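N-acetylmuramoyl-L-alanine amidase XlyA (Bacillus subtilis, PDB 3RDR) cleaves the amide link between N-acetylmuramoyl residues and L-amino acid residues of cell-wall glycopeptides, here represented by its zinc-containing catalytic domain. Local coordinates at residues L27-H32 with A128-H133; V31-N36 with R143-T148. All blocks are in the same frame, centred on the assembly; numbering follows the deposited sequence.

Interaction 1 of 2, residues L27-H32 with A128-H133; sequences LYITVH and ANVVPH. With ZN (zinc ion), chain B.
Asn129 ND2 gives a nearly straight hydrogen bond to Leu27 O (2.9 Å, N-H...O 170°), with the carbonyl oxygen lying in the plane of the donating amide. The same amide lies flat over one face of the Tyr28 ring, the two planes only 12° apart, and ND2 comes within 3.3 Å of Tyr28 CE1. From there, four backbone bonds alternate between the parallel strands: Ile29 N donates to Asn129 O, Val131 N to Ile29 O (2.8 Å), Val31 N to Val131 O and His133 N to Val31 O. Thr30 OG1 is satisfied by Ser92 and Trp136, while its CG2, anti to the backbone N, rests on His133 CA. Where the strands end, His32 ND1 and His133 ND1 (3.4 Å apart) bind the same zinc ion, which Cys141 also ligates; the imidazole planes meet at 57°. On the side of its ring away from the metal, His32 NE2 hydrogen-bonds to His80 ND1; with the metal bond at ND1 this fixes the ring's rotation. His133 NE2 makes a weak hydrogen bond to Ala81 O. Strand 130-132 forms one border of the mixed sheet, strand 92-97 flanks 28-33 across from it, and helix 105-122 packs on the face carrying Ile29, Val31 and Val130.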
# COMPACT_ATOMS: atom_id res chain seq x y z
N LEU A 27 -9.28 9.70 2.49
CA LEU A 27 -10.63 9.49 1.97
C LEU A 27 -10.62 8.30 1.01
O LEU A 27 -11.68 7.82 0.59
CB LEU A 27 -11.10 10.74 1.22
CG LEU A 27 -11.08 12.07 1.99
CD1 LEU A 27 -11.47 13.21 1.05
CD2 LEU A 27 -12.04 11.99 3.17
N TYR A 28 -9.42 7.83 0.67
CA TYR A 28 -9.26 6.71 -0.25
C TYR A 28 -8.20 5.72 0.23
O TYR A 28 -7.42 6.00 1.14
CB TYR A 28 -8.83 7.20 -1.64
CG TYR A 28 -9.74 8.22 -2.28
CD1 TYR A 28 -10.79 7.81 -3.12
CD2 TYR A 28 -9.55 9.58 -2.07
CE1 TYR A 28 -11.62 8.75 -3.73
CE2 TYR A 28 -10.38 10.52 -2.68
CZ TYR A 28 -11.41 10.10 -3.51
OH TYR A 28 -12.21 11.04 -4.13
N ILE A 29 -8.19 4.56 -0.42
CA ILE A 29 -7.23 3.50 -0.16
C ILE A 29 -6.76 3.06 -1.55
O ILE A 29 -7.56 2.61 -2.37
CB ILE A 29 -7.88 2.33 0.59
CG1 ILE A 29 -8.27 2.78 2.00
CG2 ILE A 29 -6.91 1.15 0.67
CD1 ILE A 29 -9.06 1.74 2.79
N THR A 30 -5.47 3.24 -1.81
CA THR A 30 -4.87 2.90 -3.09
C THR A 30 -4.07 1.60 -3.04
O THR A 30 -3.15 1.46 -2.23
CB THR A 30 -3.98 4.06 -3.58
OG1 THR A 30 -4.75 5.26 -3.64
CG2 THR A 30 -3.41 3.77 -4.96
N VAL A 31 -4.40 0.66 -3.92
CA VAL A 31 -3.74 -0.65 -3.95
C VAL A 31 -2.68 -0.78 -5.04
O VAL A 31 -2.89 -0.39 -6.18
CB VAL A 31 -4.78 -1.77 -4.15
CG1 VAL A 31 -4.09 -3.14 -4.13
CG2 VAL A 31 -5.84 -1.68 -3.06
N HIS A 32 -1.53 -1.36 -4.66
CA HIS A 32 -0.41 -1.57 -5.57
C HIS A 32 0.05 -3.04 -5.50
O HIS A 32 -0.35 -3.79 -4.61
CB HIS A 32 0.81 -0.73 -5.16
CG HIS A 32 0.54 0.74 -5.01
ND1 HIS A 32 0.91 1.66 -5.96
CD2 HIS A 32 0.02 1.45 -3.98
CE1 HIS A 32 0.63 2.88 -5.53
NE2 HIS A 32 0.09 2.78 -4.33
N ALA A 128 -16.31 1.87 -2.50
CA ALA A 128 -16.18 2.56 -3.77
C ALA A 128 -14.89 3.38 -3.82
O ALA A 128 -14.34 3.63 -4.89
CB ALA A 128 -17.39 3.48 -4.00
N ASN A 129 -14.40 3.78 -2.65
CA ASN A 129 -13.18 4.57 -2.58
C ASN A 129 -11.90 3.74 -2.43
O ASN A 129 -10.83 4.28 -2.14
CB ASN A 129 -13.30 5.62 -1.48
CG ASN A 129 -14.09 6.85 -1.93
OD1 ASN A 129 -14.94 6.76 -2.82
ND2 ASN A 129 -13.81 7.99 -1.33
N VAL A 130 -12.02 2.43 -2.60
CA VAL A 130 -10.85 1.56 -2.56
C VAL A 130 -10.50 1.47 -4.04
O VAL A 130 -11.22 0.84 -4.82
CB VAL A 130 -11.18 0.16 -2.02
CG1 VAL A 130 -9.95 -0.74 -2.09
CG2 VAL A 130 -11.65 0.26 -0.57
N VAL A 131 -9.42 2.13 -4.44
CA VAL A 131 -9.03 2.17 -5.84
C VAL A 131 -7.64 1.64 -6.16
O VAL A 131 -6.79 1.50 -5.28
CB VAL A 131 -9.10 3.61 -6.38
CG1 VAL A 131 -10.50 4.18 -6.21
CG2 VAL A 131 -8.08 4.47 -5.65
N PRO A 132 -7.40 1.33 -7.44
CA PRO A 132 -6.11 0.83 -7.89
C PRO A 132 -5.24 2.03 -8.23
O PRO A 132 -5.77 3.10 -8.56
CB PRO A 132 -6.46 0.02 -9.13
CG PRO A 132 -7.58 0.84 -9.73
CD PRO A 132 -8.42 1.18 -8.51
N HIS A 133 -3.93 1.87 -8.14
CA HIS A 133 -3.01 2.94 -8.47
C HIS A 133 -3.41 3.52 -9.83
O HIS A 133 -3.37 4.73 -10.04
CB HIS A 133 -1.58 2.40 -8.52
CG HIS A 133 -0.56 3.42 -8.94
ND1 HIS A 133 0.78 3.12 -9.07
CD2 HIS A 133 -0.67 4.73 -9.24
CE1 HIS A 133 1.44 4.20 -9.44
NE2 HIS A 133 0.58 5.19 -9.55
ZN ZN B . 1.53 1.25 -8.06

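Interaction 2 of 2, residues V31-N36 with R143-T148; sequences VHNTAN and RKLLDT. With ZN (zinc ion), chain B.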
# COMPACT_ATOMS: atom_id res chain seq x y z
N VAL A 31 -4.40 0.66 -3.92
CA VAL A 31 -3.74 -0.65 -3.95
C VAL A 31 -2.68 -0.78 -5.04
O VAL A 31 -2.89 -0.39 -6.18
CB VAL A 31 -4.78 -1.77 -4.15
CG1 VAL A 31 -4.09 -3.14 -4.13
CG2 VAL A 31 -5.84 -1.68 -3.06
N HIS A 32 -1.53 -1.36 -4.66
CA HIS A 32 -0.41 -1.57 -5.57
C HIS A 32 0.05 -3.04 -5.50
O HIS A 32 -0.35 -3.79 -4.61
CB HIS A 32 0.81 -0.73 -5.16
CG HIS A 32 0.54 0.74 -5.01
ND1 HIS A 32 0.91 1.66 -5.96
CD2 HIS A 32 0.02 1.45 -3.98
CE1 HIS A 32 0.63 2.88 -5.53
NE2 HIS A 32 0.09 2.78 -4.33
N ASN A 33 0.92 -3.41 -6.43
CA ASN A 33 1.55 -4.73 -6.49
C ASN A 33 3.01 -4.35 -6.71
O ASN A 33 3.30 -3.55 -7.60
CB ASN A 33 1.03 -5.56 -7.66
CG ASN A 33 -0.28 -6.29 -7.35
OD1 ASN A 33 -0.88 -6.92 -8.22
ND2 ASN A 33 -0.72 -6.22 -6.09
N THR A 34 3.92 -4.90 -5.92
CA THR A 34 5.34 -4.56 -6.02
C THR A 34 6.03 -4.88 -7.35
O THR A 34 7.02 -4.24 -7.70
CB THR A 34 6.16 -5.25 -4.92
OG1 THR A 34 6.11 -6.67 -5.11
CG2 THR A 34 5.61 -4.91 -3.54
N ALA A 35 5.50 -5.86 -8.09
CA ALA A 35 6.10 -6.28 -9.36
C ALA A 35 7.53 -6.76 -9.10
O ALA A 35 8.42 -6.63 -9.95
CB ALA A 35 6.09 -5.12 -10.38
N ASN A 36 7.74 -7.32 -7.92
CA ASN A 36 9.04 -7.84 -7.52
C ASN A 36 8.85 -9.30 -7.13
O ASN A 36 8.47 -9.61 -6.00
CB ASN A 36 9.57 -7.05 -6.31
CG ASN A 36 11.03 -7.34 -6.03
OD1 ASN A 36 11.55 -8.39 -6.42
ND2 ASN A 36 11.70 -6.42 -5.33
N ARG A 143 -0.72 -4.66 -11.19
CA ARG A 143 -0.64 -5.54 -12.35
C ARG A 143 -1.29 -6.92 -12.24
O ARG A 143 -1.79 -7.44 -13.23
CB ARG A 143 0.82 -5.69 -12.79
CG ARG A 143 1.72 -6.46 -11.83
CD ARG A 143 3.10 -6.64 -12.44
NE ARG A 143 3.87 -7.69 -11.77
CZ ARG A 143 5.07 -8.11 -12.16
NH1 ARG A 143 5.64 -7.58 -13.23
NH2 ARG A 143 5.68 -9.08 -11.49
N LYS A 144 -1.30 -7.52 -11.05
CA LYS A 144 -1.89 -8.84 -10.88
C LYS A 144 -3.34 -8.85 -10.42
O LYS A 144 -3.96 -9.91 -10.29
CB LYS A 144 -1.07 -9.67 -9.88
CG LYS A 144 0.37 -9.91 -10.29
CD LYS A 144 0.97 -11.08 -9.53
CE LYS A 144 0.25 -12.38 -9.87
NZ LYS A 144 0.91 -13.55 -9.25
N LEU A 145 -3.90 -7.67 -10.18
CA LEU A 145 -5.28 -7.56 -9.72
C LEU A 145 -6.19 -6.76 -10.65
O LEU A 145 -7.41 -6.80 -10.50
CB LEU A 145 -5.31 -6.93 -8.32
CG LEU A 145 -5.19 -7.81 -7.07
CD1 LEU A 145 -4.32 -9.02 -7.34
CD2 LEU A 145 -4.64 -6.98 -5.92
N LEU A 146 -5.60 -6.05 -11.61
CA LEU A 146 -6.39 -5.24 -12.53
C LEU A 146 -7.44 -5.99 -13.34
O LEU A 146 -8.62 -5.61 -13.32
CB LEU A 146 -5.45 -4.46 -13.47
CG LEU A 146 -4.79 -3.23 -12.82
CD1 LEU A 146 -3.73 -2.64 -13.73
CD2 LEU A 146 -5.86 -2.19 -12.50
N ASP A 147 -7.05 -7.06 -14.03
CA ASP A 147 -8.01 -7.83 -14.83
C ASP A 147 -9.12 -8.45 -13.99
O ASP A 147 -10.16 -8.85 -14.53
CB ASP A 147 -7.30 -8.95 -15.60
CG ASP A 147 -6.51 -8.43 -16.78
OD1 ASP A 147 -7.03 -7.57 -17.51
OD2 ASP A 147 -5.37 -8.90 -16.98
N THR A 148 -8.92 -8.54 -12.68
CA THR A 148 -9.93 -9.11 -11.80
C THR A 148 -10.22 -8.16 -10.63
O THR A 148 -10.65 -8.60 -9.56
CB THR A 148 -9.48 -10.48 -11.25
OG1 THR A 148 -8.22 -10.34 -10.57
CG2 THR A 148 -9.34 -11.49 -12.38
ZN ZN B . 1.53 1.25 -8.06
O HOH W 1 1.96 -3.76 -10.32
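Asn33 OD1 accepts the backbone N-H of Lys144 at 2.9 Å, with the donor in the plane of the side-chain carbonyl and the N-H...O angle at 145°. The other half of the amide turns back on its own strand: ND2 donates to His32 O with poorer geometry, from above that carbonyl's plane, so both ends of the amide have a partner, which favours this orientation of it. One water reinforces the pairing, donating to Asn33 O and accepting from Arg143 N, each at 3.0 Å. In this T7 lysozyme-type amidase fold, the end of strand 28-33, just past zinc ligand His32, is thereby tied to the loop that follows ligand Cys141 and leads into helix 149-154. Farther out, the Arg143 guanidinium lies with one face over Ala35, whose CA sits 3.5 Å from CZ. Arg143 CG stands between its backbone N and carbonyl carbon (chi1 69°), and the chain then runs extended to NE, which carries the flat group out to Ala35. Glu99 receives a salt bridge from Arg143 NH2 and a hydrogen bond from Ala35 N, bridging the two partners. On the buried side, Leu145 CD2 packs against Asn33 ND2 at 4.0 Å and Val31 CG1 at 4.3 Å, beside Phe105 of helix 105-122.

In the fold
Both interactions start from strand 28-33 and share Val31 and His32, with centres about 12 Å apart. The partners of that strand come about a hundred residues later and in the same order: first 128-133, the edge strand of the mixed sheet, then 143-148, the loop before helix 149-154. Helix 133-137, which starts at the last residue of the first partner, and Cys141 lie on the connection, so the C-terminal part of the domain folds back twice onto one strand. Interaction 1 runs along the strand to the zinc ion; interaction 2 takes over at its C-terminal end. They touch directly where Pro132 CB packs on Leu146 CD2. Interaction 1 brings His32 and His133 together, and Cys141 completes the protein ligands of the zinc beside the end of the sheet.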